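RNA-dependent RNA Polymerase (Bombyx mori cytoplasmic polyhedrosis virus, PDB 6TZ0) catalyses RNA-templated RNA synthesis inside the virus particle, transcribing the double-stranded genome into plus strands and probably making the complementary minus strands after core assembly. Local coordinates at residues 174-183 and 194-204. Numbering follows the deposited sequence.
Sequences LFHKGDEFPF and FNDKSVASILP
Phe-183 lies with one ring face against Pro-204, whose CG sits 3.8 Å from the ring centroid and only 6° off the ring normal, a CH-pi contact over the centre of the ring. The edge of the same ring, at CE2, meets Leu-203 CD1 at 3.5 Å, near the ring plane. That methyl also touches Phe-175 CD1, obliquely, at 3.6 Å, so one branch meets both rings; chi1 of -161° sets CG anti to the backbone N, and chi2 then decides which methyl faces them. This is the tight, buried half of the contact.

Next to it the buried Pro-182 offers its O to the partly exposed Asn-195 N at 3.0 Å and, more nearly straight, to Asp-196 N at 3.1 Å (N-H...O 173°). Both donors approach from one face of its carbonyl plane. Asn-195 ND2 adds a weak 3.4 Å bond to Phe-181 O. On the looser solvent side, Lys-177 NZ stays 6.7 Å from Asp-196 OD2, too far for a salt bridge.

Asn-195, an ATP-binding residue in another structure of this polymerase though no ATP is bound here, is thus held to the 181-182 backbone by its N and, weakly, by its side chain, beside the ATP-binding Tyr-184. The antiparallel, non-hydrogen-bonded pair Phe-183/Phe-194 joins strands 183-186 and 191-194, while Phe-175, at the end of helix 166-175, and Phe-183 both pack on helix 206-218, and Phe-183 also reaches Leu-145 of helix 145-160.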
ATOM      1  N   LEU A 174      35.342  19.754   4.467  1.00 42.87           N
ATOM      2  CA  LEU A 174      34.759  18.758   3.577  1.00 42.87           C
ATOM      3  C   LEU A 174      34.457  19.276   2.180  1.00 42.87           C
ATOM      4  O   LEU A 174      34.458  18.485   1.235  1.00 42.87           O
ATOM      5  CB  LEU A 174      33.473  18.182   4.183  1.00 42.87           C
ATOM      6  CG  LEU A 174      33.603  17.288   5.419  1.00 42.87           C
ATOM      7  CD1 LEU A 174      32.241  16.977   5.999  1.00 42.87           C
ATOM      8  CD2 LEU A 174      34.338  16.008   5.081  1.00 42.87           C
ATOM      9  N   PHE A 175      34.203  20.574   2.002  1.00 44.06           N
ATOM     10  CA  PHE A 175      33.662  21.037   0.736  1.00 44.06           C
ATOM     11  C   PHE A 175      34.435  22.173   0.082  1.00 44.06           C
ATOM     12  O   PHE A 175      34.021  22.636  -0.984  1.00 44.06           O
ATOM     13  CB  PHE A 175      32.202  21.480   0.918  1.00 44.06           C
ATOM     14  CG  PHE A 175      31.338  20.442   1.558  1.00 44.06           C
ATOM     15  CD1 PHE A 175      30.947  19.318   0.857  1.00 44.06           C
ATOM     16  CD2 PHE A 175      30.902  20.602   2.862  1.00 44.06           C
ATOM     17  CE1 PHE A 175      30.156  18.358   1.453  1.00 44.06           C
ATOM     18  CE2 PHE A 175      30.108  19.648   3.462  1.00 44.06           C
ATOM     19  CZ  PHE A 175      29.735  18.526   2.755  1.00 44.06           C
ATOM     20  N   HIS A 176      35.530  22.647   0.674  1.00 46.73           N
ATOM     21  CA  HIS A 176      36.311  23.720   0.057  1.00 46.73           C
ATOM     22  C   HIS A 176      37.437  23.081  -0.739  1.00 46.73           C
ATOM     23  O   HIS A 176      38.501  22.758  -0.212  1.00 46.73           O
ATOM     24  CB  HIS A 176      36.838  24.692   1.101  1.00 46.73           C
ATOM     25  CG  HIS A 176      37.550  25.871   0.521  1.00 46.73           C
ATOM     26  ND1 HIS A 176      36.902  26.855  -0.193  1.00 46.73           N
ATOM     27  CD2 HIS A 176      38.851  26.239   0.566  1.00 46.73           C
ATOM     28  CE1 HIS A 176      37.773  27.771  -0.572  1.00 46.73           C
ATOM     29  NE2 HIS A 176      38.964  27.422  -0.123  1.00 46.73           N
ATOM     30  N   LYS A 177      37.191  22.881  -2.032  1.00 49.80           N
ATOM     31  CA  LYS A 177      38.160  22.299  -2.958  1.00 49.80           C
ATOM     32  C   LYS A 177      38.259  23.271  -4.130  1.00 49.80           C
ATOM     33  O   LYS A 177      37.558  23.117  -5.132  1.00 49.80           O
ATOM     34  CB  LYS A 177      37.740  20.901  -3.417  1.00 49.80           C
ATOM     35  CG  LYS A 177      38.231  19.731  -2.569  1.00 49.80           C
ATOM     36  CD  LYS A 177      37.530  19.638  -1.225  1.00 49.80           C
ATOM     37  CE  LYS A 177      38.157  18.587  -0.341  1.00 49.80           C
ATOM     38  NZ  LYS A 177      38.075  17.243  -0.959  1.00 49.80           N
ATOM     39  N   GLY A 178      39.124  24.270  -4.007  1.00 52.33           N
ATOM     40  CA  GLY A 178      39.313  25.233  -5.073  1.00 52.33           C
ATOM     41  C   GLY A 178      38.520  26.507  -4.862  1.00 52.33           C
ATOM     42  O   GLY A 178      38.190  26.896  -3.740  1.00 52.33           O
ATOM     43  N   ASP A 179      38.217  27.171  -5.977  1.00 52.34           N
ATOM     44  CA  ASP A 179      37.440  28.404  -5.968  1.00 52.34           C
ATOM     45  C   ASP A 179      36.036  28.225  -6.526  1.00 52.34           C
ATOM     46  O   ASP A 179      35.359  29.219  -6.801  1.00 52.34           O
ATOM     47  CB  ASP A 179      38.172  29.505  -6.738  1.00 52.34           C
ATOM     48  CG  ASP A 179      39.338  30.082  -5.959  1.00 52.34           C
ATOM     49  OD1 ASP A 179      39.263  30.105  -4.714  1.00 52.34           O
ATOM     50  OD2 ASP A 179      40.326  30.516  -6.583  1.00 52.34           O
ATOM     51  N   GLU A 180      35.586  26.988  -6.705  1.00 53.23           N
ATOM     52  CA  GLU A 180      34.194  26.687  -7.002  1.00 53.23           C
ATOM     53  C   GLU A 180      33.746  25.529  -6.122  1.00 53.23           C
ATOM     54  O   GLU A 180      34.540  24.933  -5.389  1.00 53.23           O
ATOM     55  CB  GLU A 180      33.983  26.354  -8.482  1.00 53.23           C
ATOM     56  CG  GLU A 180      34.133  27.534  -9.417  1.00 53.23           C
ATOM     57  CD  GLU A 180      33.830  27.171 -10.851  1.00 53.23           C
ATOM     58  OE1 GLU A 180      33.620  25.972 -11.124  1.00 53.23           O
ATOM     59  OE2 GLU A 180      33.799  28.084 -11.703  1.00 53.23           O
ATOM     60  N   PHE A 181      32.456  25.218  -6.187  1.00 48.64           N
ATOM     61  CA  PHE A 181      31.942  24.074  -5.460  1.00 48.64           C
ATOM     62  C   PHE A 181      32.439  22.786  -6.116  1.00 48.64           C
ATOM     63  O   PHE A 181      32.640  22.744  -7.331  1.00 48.64           O
ATOM     64  CB  PHE A 181      30.415  24.098  -5.431  1.00 48.64           C
ATOM     65  CG  PHE A 181      29.833  25.254  -4.664  1.00 48.64           C
ATOM     66  CD1 PHE A 181      29.886  25.285  -3.282  1.00 48.64           C
ATOM     67  CD2 PHE A 181      29.183  26.279  -5.326  1.00 48.64           C
ATOM     68  CE1 PHE A 181      29.334  26.337  -2.573  1.00 48.64           C
ATOM     69  CE2 PHE A 181      28.628  27.332  -4.624  1.00 48.64           C
ATOM     70  CZ  PHE A 181      28.704  27.358  -3.246  1.00 48.64           C
ATOM     71  N   PRO A 182      32.668  21.727  -5.329  1.00 49.01           N
ATOM     72  CA  PRO A 182      33.213  20.484  -5.908  1.00 49.01           C
ATOM     73  C   PRO A 182      32.251  19.752  -6.825  1.00 49.01           C
ATOM     74  O   PRO A 182      32.686  18.867  -7.570  1.00 49.01           O
ATOM     75  CB  PRO A 182      33.538  19.634  -4.674  1.00 49.01           C
ATOM     76  CG  PRO A 182      33.644  20.602  -3.561  1.00 49.01           C
ATOM     77  CD  PRO A 182      32.650  21.670  -3.860  1.00 49.01           C
ATOM     78  N   PHE A 183      30.971  20.093  -6.791  1.00 47.12           N
ATOM     79  CA  PHE A 183      29.953  19.472  -7.621  1.00 47.12           C
ATOM     80  C   PHE A 183      28.777  20.431  -7.698  1.00 47.12           C
ATOM     81  O   PHE A 183      28.728  21.437  -6.988  1.00 47.12           O
ATOM     82  CB  PHE A 183      29.535  18.099  -7.070  1.00 47.12           C
ATOM     83  CG  PHE A 183      29.166  18.116  -5.612  1.00 47.12           C
ATOM     84  CD1 PHE A 183      27.883  18.429  -5.200  1.00 47.12           C
ATOM     85  CD2 PHE A 183      30.113  17.817  -4.651  1.00 47.12           C
ATOM     86  CE1 PHE A 183      27.560  18.457  -3.868  1.00 47.12           C
ATOM     87  CE2 PHE A 183      29.787  17.844  -3.316  1.00 47.12           C
ATOM     88  CZ  PHE A 183      28.513  18.166  -2.927  1.00 47.12           C
ATOM     89  N   PHE A 194      29.889  16.485 -11.270  1.00 51.62           N
ATOM     90  CA  PHE A 194      31.095  16.724 -10.488  1.00 51.62           C
ATOM     91  C   PHE A 194      32.028  17.664 -11.238  1.00 51.62           C
ATOM     92  O   PHE A 194      32.235  17.509 -12.444  1.00 51.62           O
ATOM     93  CB  PHE A 194      31.813  15.409 -10.194  1.00 51.62           C
ATOM     94  CG  PHE A 194      31.091  14.526  -9.225  1.00 51.62           C
ATOM     95  CD1 PHE A 194      31.301  14.647  -7.863  1.00 51.62           C
ATOM     96  CD2 PHE A 194      30.180  13.589  -9.678  1.00 51.62           C
ATOM     97  CE1 PHE A 194      30.628  13.832  -6.972  1.00 51.62           C
ATOM     98  CE2 PHE A 194      29.502  12.780  -8.797  1.00 51.62           C
ATOM     99  CZ  PHE A 194      29.728  12.900  -7.443  1.00 51.62           C
ATOM    100  N   ASN A 195      32.583  18.640 -10.523  1.00 53.13           N
ATOM    101  CA  ASN A 195      33.654  19.460 -11.073  1.00 53.13           C
ATOM    102  C   ASN A 195      35.027  18.933 -10.685  1.00 53.13           C
ATOM    103  O   ASN A 195      35.924  18.861 -11.530  1.00 53.13           O
ATOM    104  CB  ASN A 195      33.515  20.909 -10.612  1.00 53.13           C
ATOM    105  CG  ASN A 195      32.378  21.626 -11.290  1.00 53.13           C
ATOM    106  OD1 ASN A 195      32.151  21.461 -12.485  1.00 53.13           O
ATOM    107  ND2 ASN A 195      31.658  22.441 -10.531  1.00 53.13           N
ATOM    108  N   ASP A 196      35.208  18.566  -9.421  1.00 54.46           N
ATOM    109  CA  ASP A 196      36.448  17.977  -8.929  1.00 54.46           C
ATOM    110  C   ASP A 196      36.285  16.463  -8.919  1.00 54.46           C
ATOM    111  O   ASP A 196      35.492  15.926  -8.143  1.00 54.46           O
ATOM    112  CB  ASP A 196      36.776  18.496  -7.533  1.00 54.46           C
ATOM    113  CG  ASP A 196      37.158  19.957  -7.533  1.00 54.46           C
ATOM    114  OD1 ASP A 196      37.796  20.412  -8.505  1.00 54.46           O
ATOM    115  OD2 ASP A 196      36.797  20.662  -6.570  1.00 54.46           O
ATOM    116  N   LYS A 197      37.037  15.774  -9.775  1.00 51.73           N
ATOM    117  CA  LYS A 197      36.963  14.321  -9.826  1.00 51.73           C
ATOM    118  C   LYS A 197      37.724  13.654  -8.691  1.00 51.73           C
ATOM    119  O   LYS A 197      37.581  12.444  -8.496  1.00 51.73           O
ATOM    120  CB  LYS A 197      37.504  13.809 -11.159  1.00 51.73           C
ATOM    121  CG  LYS A 197      36.783  14.336 -12.382  1.00 51.73           C
ATOM    122  CD  LYS A 197      35.358  13.843 -12.444  1.00 51.73           C
ATOM    123  CE  LYS A 197      34.723  14.190 -13.782  1.00 51.73           C
ATOM    124  NZ  LYS A 197      34.507  15.652 -13.946  1.00 51.73           N
ATOM    125  N   SER A 198      38.519  14.411  -7.936  1.00 47.96           N
ATOM    126  CA  SER A 198      39.326  13.812  -6.880  1.00 47.96           C
ATOM    127  C   SER A 198      38.533  13.646  -5.588  1.00 47.96           C
ATOM    128  O   SER A 198      39.040  13.086  -4.612  1.00 47.96           O
ATOM    129  CB  SER A 198      40.570  14.663  -6.641  1.00 47.96           C
ATOM    130  OG  SER A 198      40.208  15.954  -6.189  1.00 47.96           O
ATOM    131  N   VAL A 199      37.284  14.116  -5.567  1.00 47.95           N
ATOM    132  CA  VAL A 199      36.506  14.099  -4.339  1.00 47.95           C
ATOM    133  C   VAL A 199      35.824  12.735  -4.194  1.00 47.95           C
ATOM    134  O   VAL A 199      35.742  11.953  -5.149  1.00 47.95           O
ATOM    135  CB  VAL A 199      35.498  15.263  -4.360  1.00 47.95           C
ATOM    136  CG1 VAL A 199      34.265  14.930  -5.190  1.00 47.95           C
ATOM    137  CG2 VAL A 199      35.151  15.739  -2.966  1.00 47.95           C
ATOM    138  N   ALA A 200      35.359  12.434  -2.981  1.00 45.32           N
ATOM    139  CA  ALA A 200      34.768  11.135  -2.690  1.00 45.32           C
ATOM    140  C   ALA A 200      33.386  10.988  -3.312  1.00 45.32           C
ATOM    141  O   ALA A 200      32.766  11.958  -3.746  1.00 45.32           O
ATOM    142  CB  ALA A 200      34.668  10.915  -1.183  1.00 45.32           C
ATOM    143  N   SER A 201      32.902   9.746  -3.338  1.00 43.74           N
ATOM    144  CA  SER A 201      31.645   9.448  -4.015  1.00 43.74           C
ATOM    145  C   SER A 201      30.443   9.744  -3.130  1.00 43.74           C
ATOM    146  O   SER A 201      29.416  10.235  -3.610  1.00 43.74           O
ATOM    147  CB  SER A 201      31.637   7.991  -4.455  1.00 43.74           C
ATOM    148  OG  SER A 201      31.730   7.143  -3.328  1.00 43.74           O
ATOM    149  N   ILE A 202      30.552   9.457  -1.828  1.00 43.45           N
ATOM    150  CA  ILE A 202      29.454   9.687  -0.887  1.00 43.45           C
ATOM    151  C   ILE A 202      29.413  11.129  -0.405  1.00 43.45           C
ATOM    152  O   ILE A 202      28.526  11.504   0.372  1.00 43.45           O
ATOM    153  CB  ILE A 202      29.623   8.651   0.245  1.00 43.45           C
ATOM    154  CG1 ILE A 202      28.324   8.435   1.032  1.00 43.45           C
ATOM    155  CG2 ILE A 202      30.747   9.077   1.167  1.00 43.45           C
ATOM    156  CD1 ILE A 202      27.166   7.954   0.199  1.00 43.45           C
ATOM    157  N   LEU A 203      30.326  11.961  -0.888  1.00 42.90           N
ATOM    158  CA  LEU A 203      30.451  13.331  -0.403  1.00 42.90           C
ATOM    159  C   LEU A 203      29.260  14.261  -0.687  1.00 42.90           C
ATOM    160  O   LEU A 203      29.039  15.169   0.130  1.00 42.90           O
ATOM    161  CB  LEU A 203      31.772  13.889  -0.950  1.00 42.90           C
ATOM    162  CG  LEU A 203      32.504  15.107  -0.386  1.00 42.90           C
ATOM    163  CD1 LEU A 203      32.018  16.399  -0.967  1.00 42.90           C
ATOM    164  CD2 LEU A 203      32.391  15.128   1.127  1.00 42.90           C
ATOM    165  N   PRO A 204      28.469  14.126  -1.772  1.00 43.52           N
ATOM    166  CA  PRO A 204      27.271  14.991  -1.865  1.00 43.52           C
ATOM    167  C   PRO A 204      26.143  14.693  -0.884  1.00 43.52           C
ATOM    168  O   PRO A 204      25.176  15.460  -0.841  1.00 43.52           O
ATOM    169  CB  PRO A 204      26.813  14.792  -3.314  1.00 43.52           C
ATOM    170  CG  PRO A 204      28.016  14.482  -4.028  1.00 43.52           C
ATOM    171  CD  PRO A 204      28.827  13.637  -3.120  1.00 43.52           C
TER